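Local coordinates for protein 361aa long hypothetical D-aminopeptidase (Pyrococcus horikoshii, PDB 2DRH) that is of uncharacterised function but probably acts as an aminopeptidase of the S58 peptidase family, at residues E65-Y77 / L250-I263. Residues are numbered along the deposited sequence; the frame is centred on the assembly and turned at random.
Sequences EKVLAGAFVMNGY and LTGRQLNRVAKRAI
Asn256, on the helix beginning at 252, meets the backbone of strand 65-73 where Gly70 leads into Ala71. Its OD1 accepts from Ala71 N at 2.8 Å, a nearly straight bond (164°) lying in the carbonyl plane of the amide. Glycine, having no side chain, lets the strand come so close that Gly70 CA lies 4.1 Å from Asn256 CA, and the short amide of Asn256 spans the remaining gap to offer OD1 to Ala71 N. A water donates to both Ala71 O and Asn256 O, making a second polar link, and Trp87 NE1 of helix 83-89 also bonds Ala71 O.

Apolar groups flank this point. Leu255 lays CB against Gly70 N and CD1 against Leu68 CB (3.8 Å), while Ala259, small enough for a close approach, puts its methyl against Phe72 CB. The first torsion of Phe72 (chi1 173°) sets CG opposite the backbone N and swings the ring onto the helix, which it meets through one face and its edge: Lys260 CG makes a CH-pi contact over the face, 3.8 Å from the ring centroid, and Ile263 CG1 meets the edge at CE2 (3.6 Å). The extended lysine chain gives its methylenes to the ring while its NZ bonds Val73 O of the second subunit. Farther along, Ile263 CD1 packs on Met74 CB (3.6 Å), and CG2 on the thioether end.

A capping box closes the start of the helix: Thr251 N donates to Gln254 OE1 and Thr251 OG1 weakly accepts from Gln254 N. Helix 252-263 crosses strand 65-73 at -40°, on one face of the mixed sheet, an alpha/beta layer arrangement within the S58 (DmpA-like) fold.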
ATOM      1  N   GLU A  65      11.571 -24.417  -6.327  1.00 21.43           N
ATOM      2  CA  GLU A  65      11.251 -23.798  -7.606  1.00 22.37           C
ATOM      3  C   GLU A  65       9.985 -22.983  -7.421  1.00 21.02           C
ATOM      4  O   GLU A  65       8.868 -23.479  -7.585  1.00 19.44           O
ATOM      5  CB  GLU A  65      11.077 -24.853  -8.706  1.00 23.52           C
ATOM      6  CG  GLU A  65      12.393 -25.518  -9.061  1.00 28.18           C
ATOM      7  CD  GLU A  65      12.343 -26.273 -10.368  1.00 31.81           C
ATOM      8  OE1 GLU A  65      11.549 -27.235 -10.465  1.00 32.15           O
ATOM      9  OE2 GLU A  65      13.105 -25.900 -11.291  1.00 33.83           O
ATOM     10  N   LYS A  66      10.190 -21.719  -7.070  1.00 21.14           N
ATOM     11  CA  LYS A  66       9.106 -20.775  -6.807  1.00 22.19           C
ATOM     12  C   LYS A  66       8.479 -20.188  -8.075  1.00 23.38           C
ATOM     13  O   LYS A  66       9.073 -20.223  -9.160  1.00 24.18           O
ATOM     14  CB  LYS A  66       9.649 -19.637  -5.940  1.00 19.85           C
ATOM     15  CG  LYS A  66      10.258 -20.076  -4.615  1.00 16.82           C
ATOM     16  CD  LYS A  66      11.388 -19.138  -4.216  1.00 19.06           C
ATOM     17  CE  LYS A  66      11.599 -19.065  -2.715  1.00 17.67           C
ATOM     18  NZ  LYS A  66      11.783 -20.389  -2.054  1.00 17.89           N
ATOM     19  N   VAL A  67       7.268 -19.659  -7.942  1.00 23.26           N
ATOM     20  CA  VAL A  67       6.608 -19.028  -9.077  1.00 22.88           C
ATOM     21  C   VAL A  67       6.391 -17.569  -8.696  1.00 24.65           C
ATOM     22  O   VAL A  67       6.203 -17.258  -7.519  1.00 22.54           O
ATOM     23  CB  VAL A  67       5.231 -19.676  -9.409  1.00 23.83           C
ATOM     24  CG1 VAL A  67       5.420 -21.142  -9.810  1.00 22.76           C
ATOM     25  CG2 VAL A  67       4.287 -19.564  -8.221  1.00 21.62           C
ATOM     26  N   LEU A  68       6.451 -16.674  -9.679  1.00 23.65           N
ATOM     27  CA  LEU A  68       6.228 -15.260  -9.410  1.00 23.16           C
ATOM     28  C   LEU A  68       4.746 -15.097  -9.096  1.00 22.61           C
ATOM     29  O   LEU A  68       3.906 -15.767  -9.696  1.00 22.77           O
ATOM     30  CB  LEU A  68       6.629 -14.420 -10.623  1.00 23.32           C
ATOM     31  CG  LEU A  68       8.128 -14.475 -10.957  1.00 22.88           C
ATOM     32  CD1 LEU A  68       8.432 -13.604 -12.162  1.00 22.20           C
ATOM     33  CD2 LEU A  68       8.933 -14.002  -9.755  1.00 24.52           C
ATOM     34  N   ALA A  69       4.413 -14.220  -8.156  1.00 20.60           N
ATOM     35  CA  ALA A  69       3.009 -14.061  -7.783  1.00 18.34           C
ATOM     36  C   ALA A  69       2.638 -12.673  -7.284  1.00 19.10           C
ATOM     37  O   ALA A  69       3.505 -11.873  -6.945  1.00 17.90           O
ATOM     38  CB  ALA A  69       2.651 -15.093  -6.729  1.00 16.15           C
ATOM     39  N   GLY A  70       1.330 -12.414  -7.244  1.00 19.94           N
ATOM     40  CA  GLY A  70       0.810 -11.141  -6.786  1.00 17.94           C
ATOM     41  C   GLY A  70      -0.483 -11.357  -6.021  1.00 19.09           C
ATOM     42  O   GLY A  70      -1.021 -12.465  -6.011  1.00 15.72           O
ATOM     43  N   ALA A  71      -0.993 -10.310  -5.377  1.00 17.79           N
ATOM     44  CA  ALA A  71      -2.232 -10.439  -4.619  1.00 15.89           C
ATOM     45  C   ALA A  71      -2.864  -9.090  -4.302  1.00 15.41           C
ATOM     46  O   ALA A  71      -2.180  -8.070  -4.254  1.00 16.54           O
ATOM     47  CB  ALA A  71      -1.976 -11.202  -3.341  1.00 14.74           C
ATOM     48  N   PHE A  72      -4.176  -9.101  -4.095  1.00 15.72           N
ATOM     49  CA  PHE A  72      -4.915  -7.894  -3.776  1.00 17.93           C
ATOM     50  C   PHE A  72      -5.986  -8.146  -2.720  1.00 16.87           C
ATOM     51  O   PHE A  72      -6.796  -9.067  -2.839  1.00 17.87           O
ATOM     52  CB  PHE A  72      -5.590  -7.329  -5.023  1.00 15.88           C
ATOM     53  CG  PHE A  72      -6.517  -6.175  -4.736  1.00 19.63           C
ATOM     54  CD1 PHE A  72      -6.023  -4.976  -4.219  1.00 18.24           C
ATOM     55  CD2 PHE A  72      -7.887  -6.290  -4.975  1.00 19.30           C
ATOM     56  CE1 PHE A  72      -6.877  -3.915  -3.951  1.00 17.67           C
ATOM     57  CE2 PHE A  72      -8.752  -5.231  -4.709  1.00 18.02           C
ATOM     58  CZ  PHE A  72      -8.248  -4.046  -4.197  1.00 16.98           C
ATOM     59  N   VAL A  73      -5.980  -7.325  -1.680  1.00 17.51           N
ATOM     60  CA  VAL A  73      -6.983  -7.454  -0.638  1.00 16.71           C
ATOM     61  C   VAL A  73      -8.051  -6.418  -0.949  1.00 16.10           C
ATOM     62  O   VAL A  73      -7.786  -5.221  -0.858  1.00 15.75           O
ATOM     63  CB  VAL A  73      -6.400  -7.161   0.754  1.00 18.79           C
ATOM     64  CG1 VAL A  73      -7.493  -7.313   1.821  1.00 16.26           C
ATOM     65  CG2 VAL A  73      -5.247  -8.118   1.045  1.00 18.08           C
ATOM     66  N   MET A  74      -9.237  -6.869  -1.363  1.00 15.44           N
ATOM     67  CA  MET A  74     -10.325  -5.941  -1.651  1.00 16.99           C
ATOM     68  C   MET A  74     -10.896  -5.499  -0.296  1.00 16.45           C
ATOM     69  O   MET A  74     -11.103  -4.313  -0.052  1.00 16.77           O
ATOM     70  CB  MET A  74     -11.415  -6.615  -2.489  1.00 18.69           C
ATOM     71  CG  MET A  74     -12.665  -5.750  -2.681  1.00 18.45           C
ATOM     72  SD  MET A  74     -12.358  -4.167  -3.499  1.00 23.38           S
ATOM     73  CE  MET A  74     -13.978  -3.801  -4.101  1.00 22.98           C
ATOM     74  N   ASN A  75     -11.152  -6.467   0.575  1.00 16.73           N
ATOM     75  CA  ASN A  75     -11.648  -6.175   1.915  1.00 16.85           C
ATOM     76  C   ASN A  75     -10.948  -7.125   2.873  1.00 15.86           C
ATOM     77  O   ASN A  75     -11.117  -8.344   2.796  1.00 13.61           O
ATOM     78  CB  ASN A  75     -13.164  -6.338   2.010  1.00 15.86           C
ATOM     79  CG  ASN A  75     -13.716  -5.842   3.350  1.00 17.33           C
ATOM     80  OD1 ASN A  75     -13.357  -4.761   3.818  1.00 11.83           O
ATOM     81  ND2 ASN A  75     -14.595  -6.628   3.959  1.00 12.19           N
ATOM     82  N   GLY A  76     -10.148  -6.541   3.763  1.00 17.04           N
ATOM     83  CA  GLY A  76      -9.382  -7.308   4.728  1.00 18.24           C
ATOM     84  C   GLY A  76     -10.053  -7.902   5.956  1.00 17.45           C
ATOM     85  O   GLY A  76      -9.390  -8.097   6.970  1.00 16.34           O
ATOM     86  N   TYR A  77     -11.348  -8.184   5.905  1.00 19.67           N
ATOM     87  CA  TYR A  77     -11.988  -8.809   7.065  1.00 20.25           C
ATOM     88  C   TYR A  77     -11.702 -10.278   6.813  1.00 19.50           C
ATOM     89  O   TYR A  77     -12.602 -11.088   6.605  1.00 18.26           O
ATOM     90  CB  TYR A  77     -13.493  -8.557   7.069  1.00 21.85           C
ATOM     91  CG  TYR A  77     -14.102  -8.746   8.433  1.00 24.68           C
ATOM     92  CD1 TYR A  77     -14.199 -10.010   9.006  1.00 24.38           C
ATOM     93  CD2 TYR A  77     -14.553  -7.652   9.169  1.00 25.59           C
ATOM     94  CE1 TYR A  77     -14.731 -10.182  10.284  1.00 28.82           C
ATOM     95  CE2 TYR A  77     -15.083  -7.810  10.445  1.00 28.74           C
ATOM     96  CZ  TYR A  77     -15.171  -9.076  10.996  1.00 28.98           C
ATOM     97  OH  TYR A  77     -15.706  -9.236  12.254  1.00 31.87           O
ATOM     98  N   LEU A 250       4.740 -12.824 -16.555  1.00 20.61           N
ATOM     99  CA  LEU A 250       4.440 -11.555 -15.879  1.00 19.90           C
ATOM    100  C   LEU A 250       5.256 -11.392 -14.601  1.00 17.54           C
ATOM    101  O   LEU A 250       5.447 -12.348 -13.854  1.00 20.14           O
ATOM    102  CB  LEU A 250       2.961 -11.498 -15.516  1.00 17.62           C
ATOM    103  CG  LEU A 250       1.904 -11.648 -16.610  1.00 19.00           C
ATOM    104  CD1 LEU A 250       0.562 -12.004 -15.961  1.00 18.12           C
ATOM    105  CD2 LEU A 250       1.794 -10.372 -17.421  1.00 17.30           C
ATOM    106  N   THR A 251       5.730 -10.176 -14.353  1.00 18.28           N
ATOM    107  CA  THR A 251       6.512  -9.892 -13.158  1.00 18.33           C
ATOM    108  C   THR A 251       5.569  -9.805 -11.952  1.00 18.78           C
ATOM    109  O   THR A 251       4.347  -9.848 -12.109  1.00 16.20           O
ATOM    110  CB  THR A 251       7.252  -8.560 -13.297  1.00 21.82           C
ATOM    111  OG1 THR A 251       6.306  -7.478 -13.257  1.00 23.56           O
ATOM    112  CG2 THR A 251       8.018  -8.516 -14.638  1.00 21.85           C
ATOM    113  N   GLY A 252       6.140  -9.703 -10.757  1.00 18.25           N
ATOM    114  CA  GLY A 252       5.335  -9.605  -9.551  1.00 19.60           C
ATOM    115  C   GLY A 252       4.367  -8.436  -9.622  1.00 18.90           C
ATOM    116  O   GLY A 252       3.175  -8.592  -9.361  1.00 19.62           O
ATOM    117  N   ARG A 253       4.876  -7.269  -9.997  1.00 19.06           N
ATOM    118  CA  ARG A 253       4.053  -6.070 -10.103  1.00 19.97           C
ATOM    119  C   ARG A 253       2.841  -6.304 -10.987  1.00 19.50           C
ATOM    120  O   ARG A 253       1.718  -5.933 -10.634  1.00 18.98           O
ATOM    121  CB  ARG A 253       4.874  -4.908 -10.670  1.00 18.03           C
ATOM    122  CG  ARG A 253       4.056  -3.646 -10.942  1.00 19.84           C
ATOM    123  CD  ARG A 253       4.911  -2.612 -11.640  1.00 20.81           C
ATOM    124  NE  ARG A 253       5.506  -3.186 -12.844  1.00 22.34           N
ATOM    125  CZ  ARG A 253       4.841  -3.397 -13.972  1.00 21.00           C
ATOM    126  NH1 ARG A 253       3.558  -3.071 -14.055  1.00 21.51           N
ATOM    127  NH2 ARG A 253       5.456  -3.939 -15.014  1.00 20.08           N
ATOM    128  N   GLN A 254       3.075  -6.923 -12.140  1.00 18.24           N
ATOM    129  CA  GLN A 254       2.009  -7.214 -13.091  1.00 15.35           C
ATOM    130  C   GLN A 254       1.003  -8.199 -12.526  1.00 14.62           C
ATOM    131  O   GLN A 254      -0.182  -8.125 -12.834  1.00 14.22           O
ATOM    132  CB  GLN A 254       2.604  -7.773 -14.393  1.00 17.77           C
ATOM    133  CG  GLN A 254       3.438  -6.761 -15.152  1.00 18.59           C
ATOM    134  CD  GLN A 254       3.977  -7.303 -16.465  1.00 17.93           C
ATOM    135  OE1 GLN A 254       4.747  -8.269 -16.482  1.00 20.46           O
ATOM    136  NE2 GLN A 254       3.573  -6.683 -17.571  1.00 12.06           N
ATOM    137  N   LEU A 255       1.474  -9.131 -11.706  1.00 15.51           N
ATOM    138  CA  LEU A 255       0.577 -10.111 -11.117  1.00 17.38           C
ATOM    139  C   LEU A 255      -0.301  -9.453 -10.036  1.00 17.90           C
ATOM    140  O   LEU A 255      -1.400  -9.930  -9.755  1.00 18.81           O
ATOM    141  CB  LEU A 255       1.383 -11.298 -10.576  1.00 17.98           C
ATOM    142  CG  LEU A 255       1.958 -12.171 -11.721  1.00 20.40           C
ATOM    143  CD1 LEU A 255       3.091 -13.063 -11.232  1.00 15.96           C
ATOM    144  CD2 LEU A 255       0.839 -13.013 -12.316  1.00 19.18           C
ATOM    145  N   ASN A 256       0.171  -8.360  -9.444  1.00 17.39           N
ATOM    146  CA  ASN A 256      -0.646  -7.650  -8.458  1.00 18.93           C
ATOM    147  C   ASN A 256      -1.776  -6.991  -9.239  1.00 19.31           C
ATOM    148  O   ASN A 256      -2.910  -6.925  -8.767  1.00 21.15           O
ATOM    149  CB  ASN A 256       0.153  -6.570  -7.724  1.00 17.76           C
ATOM    150  CG  ASN A 256       0.953  -7.124  -6.564  1.00 17.43           C
ATOM    151  OD1 ASN A 256       0.514  -8.052  -5.882  1.00 16.17           O
ATOM    152  ND2 ASN A 256       2.121  -6.542  -6.318  1.00 19.07           N
ATOM    153  N   ARG A 257      -1.466  -6.525 -10.449  1.00 17.71           N
ATOM    154  CA  ARG A 257      -2.472  -5.884 -11.291  1.00 17.27           C
ATOM    155  C   ARG A 257      -3.535  -6.915 -11.661  1.00 18.61           C
ATOM    156  O   ARG A 257      -4.734  -6.646 -11.574  1.00 19.43           O
ATOM    157  CB  ARG A 257      -1.832  -5.307 -12.564  1.00 16.32           C
ATOM    158  CG  ARG A 257      -0.680  -4.331 -12.320  1.00 15.72           C
ATOM    159  CD  ARG A 257      -0.174  -3.725 -13.629  1.00 15.50           C
ATOM    160  NE  ARG A 257      -1.053  -2.671 -14.140  1.00 15.83           N
ATOM    161  CZ  ARG A 257      -1.075  -2.254 -15.405  1.00 17.33           C
ATOM    162  NH1 ARG A 257      -0.266  -2.810 -16.302  1.00 15.47           N
ATOM    163  NH2 ARG A 257      -1.894  -1.272 -15.775  1.00 11.89           N
ATOM    164  N   VAL A 258      -3.089  -8.098 -12.074  1.00 16.85           N
ATOM    165  CA  VAL A 258      -3.994  -9.177 -12.438  1.00 15.35           C
ATOM    166  C   VAL A 258      -4.917  -9.516 -11.260  1.00 15.95           C
ATOM    167  O   VAL A 258      -6.124  -9.660 -11.427  1.00 16.57           O
ATOM    168  CB  VAL A 258      -3.189 -10.448 -12.858  1.00 16.04           C
ATOM    169  CG1 VAL A 258      -4.106 -11.645 -12.944  1.00 11.05           C
ATOM    170  CG2 VAL A 258      -2.500 -10.209 -14.223  1.00 13.72           C
ATOM    171  N   ALA A 259      -4.347  -9.642 -10.069  1.00 16.86           N
ATOM    172  CA  ALA A 259      -5.141  -9.964  -8.891  1.00 18.38           C
ATOM    173  C   ALA A 259      -6.317  -8.989  -8.725  1.00 18.19           C
ATOM    174  O   ALA A 259      -7.433  -9.401  -8.417  1.00 20.38           O
ATOM    175  CB  ALA A 259      -4.250  -9.957  -7.646  1.00 16.49           C
ATOM    176  N   LYS A 260      -6.067  -7.702  -8.952  1.00 18.60           N
ATOM    177  CA  LYS A 260      -7.103  -6.676  -8.827  1.00 18.20           C
ATOM    178  C   LYS A 260      -8.268  -6.840  -9.797  1.00 18.96           C
ATOM    179  O   LYS A 260      -9.398  -6.455  -9.493  1.00 16.75           O
ATOM    180  CB  LYS A 260      -6.508  -5.285  -9.056  1.00 19.59           C
ATOM    181  CG  LYS A 260      -5.766  -4.682  -7.891  1.00 20.73           C
ATOM    182  CD  LYS A 260      -5.456  -3.216  -8.181  1.00 20.92           C
ATOM    183  CE  LYS A 260      -4.676  -2.562  -7.048  1.00 22.28           C
ATOM    184  NZ  LYS A 260      -4.374  -1.145  -7.376  1.00 23.81           N
ATOM    185  N   ARG A 261      -7.985  -7.392 -10.974  1.00 18.07           N
ATOM    186  CA  ARG A 261      -9.000  -7.573 -11.997  1.00 17.37           C
ATOM    187  C   ARG A 261     -10.020  -8.633 -11.621  1.00 17.02           C
ATOM    188  O   ARG A 261     -11.128  -8.677 -12.172  1.00 17.16           O
ATOM    189  CB  ARG A 261      -8.322  -7.903 -13.336  1.00 18.58           C
ATOM    190  CG  ARG A 261      -7.389  -6.795 -13.817  1.00 17.10           C
ATOM    191  CD  ARG A 261      -8.121  -5.448 -13.853  1.00 19.43           C
ATOM    192  NE  ARG A 261      -7.309  -4.358 -14.390  1.00 17.31           N
ATOM    193  CZ  ARG A 261      -6.319  -3.758 -13.742  1.00 17.15           C
ATOM    194  NH1 ARG A 261      -5.997  -4.131 -12.514  1.00 19.37           N
ATOM    195  NH2 ARG A 261      -5.656  -2.775 -14.323  1.00 18.12           N
ATOM    196  N   ALA A 262      -9.653  -9.482 -10.673  1.00 16.35           N
ATOM    197  CA  ALA A 262     -10.557 -10.520 -10.210  1.00 18.38           C
ATOM    198  C   ALA A 262     -11.776  -9.880  -9.544  1.00 18.30           C
ATOM    199  O   ALA A 262     -12.865 -10.454  -9.545  1.00 19.22           O
ATOM    200  CB  ALA A 262      -9.842 -11.435  -9.217  1.00 19.64           C
ATOM    201  N   ILE A 263     -11.593  -8.688  -8.983  1.00 19.09           N
ATOM    202  CA  ILE A 263     -12.691  -7.997  -8.315  1.00 20.27           C
ATOM    203  C   ILE A 263     -13.752  -7.545  -9.304  1.00 21.17           C
ATOM    204  O   ILE A 263     -14.920  -7.375  -8.940  1.00 21.35           O
ATOM    205  CB  ILE A 263     -12.188  -6.777  -7.528  1.00 20.98           C
ATOM    206  CG1 ILE A 263     -11.098  -7.216  -6.556  1.00 21.63           C
ATOM    207  CG2 ILE A 263     -13.340  -6.144  -6.749  1.00 21.85           C
ATOM    208  CD1 ILE A 263     -11.537  -8.324  -5.613  1.00 23.83           C
TER
HETATM  209  O   HOH W   1      -2.753  -5.602  -6.064  1.00 30.78           O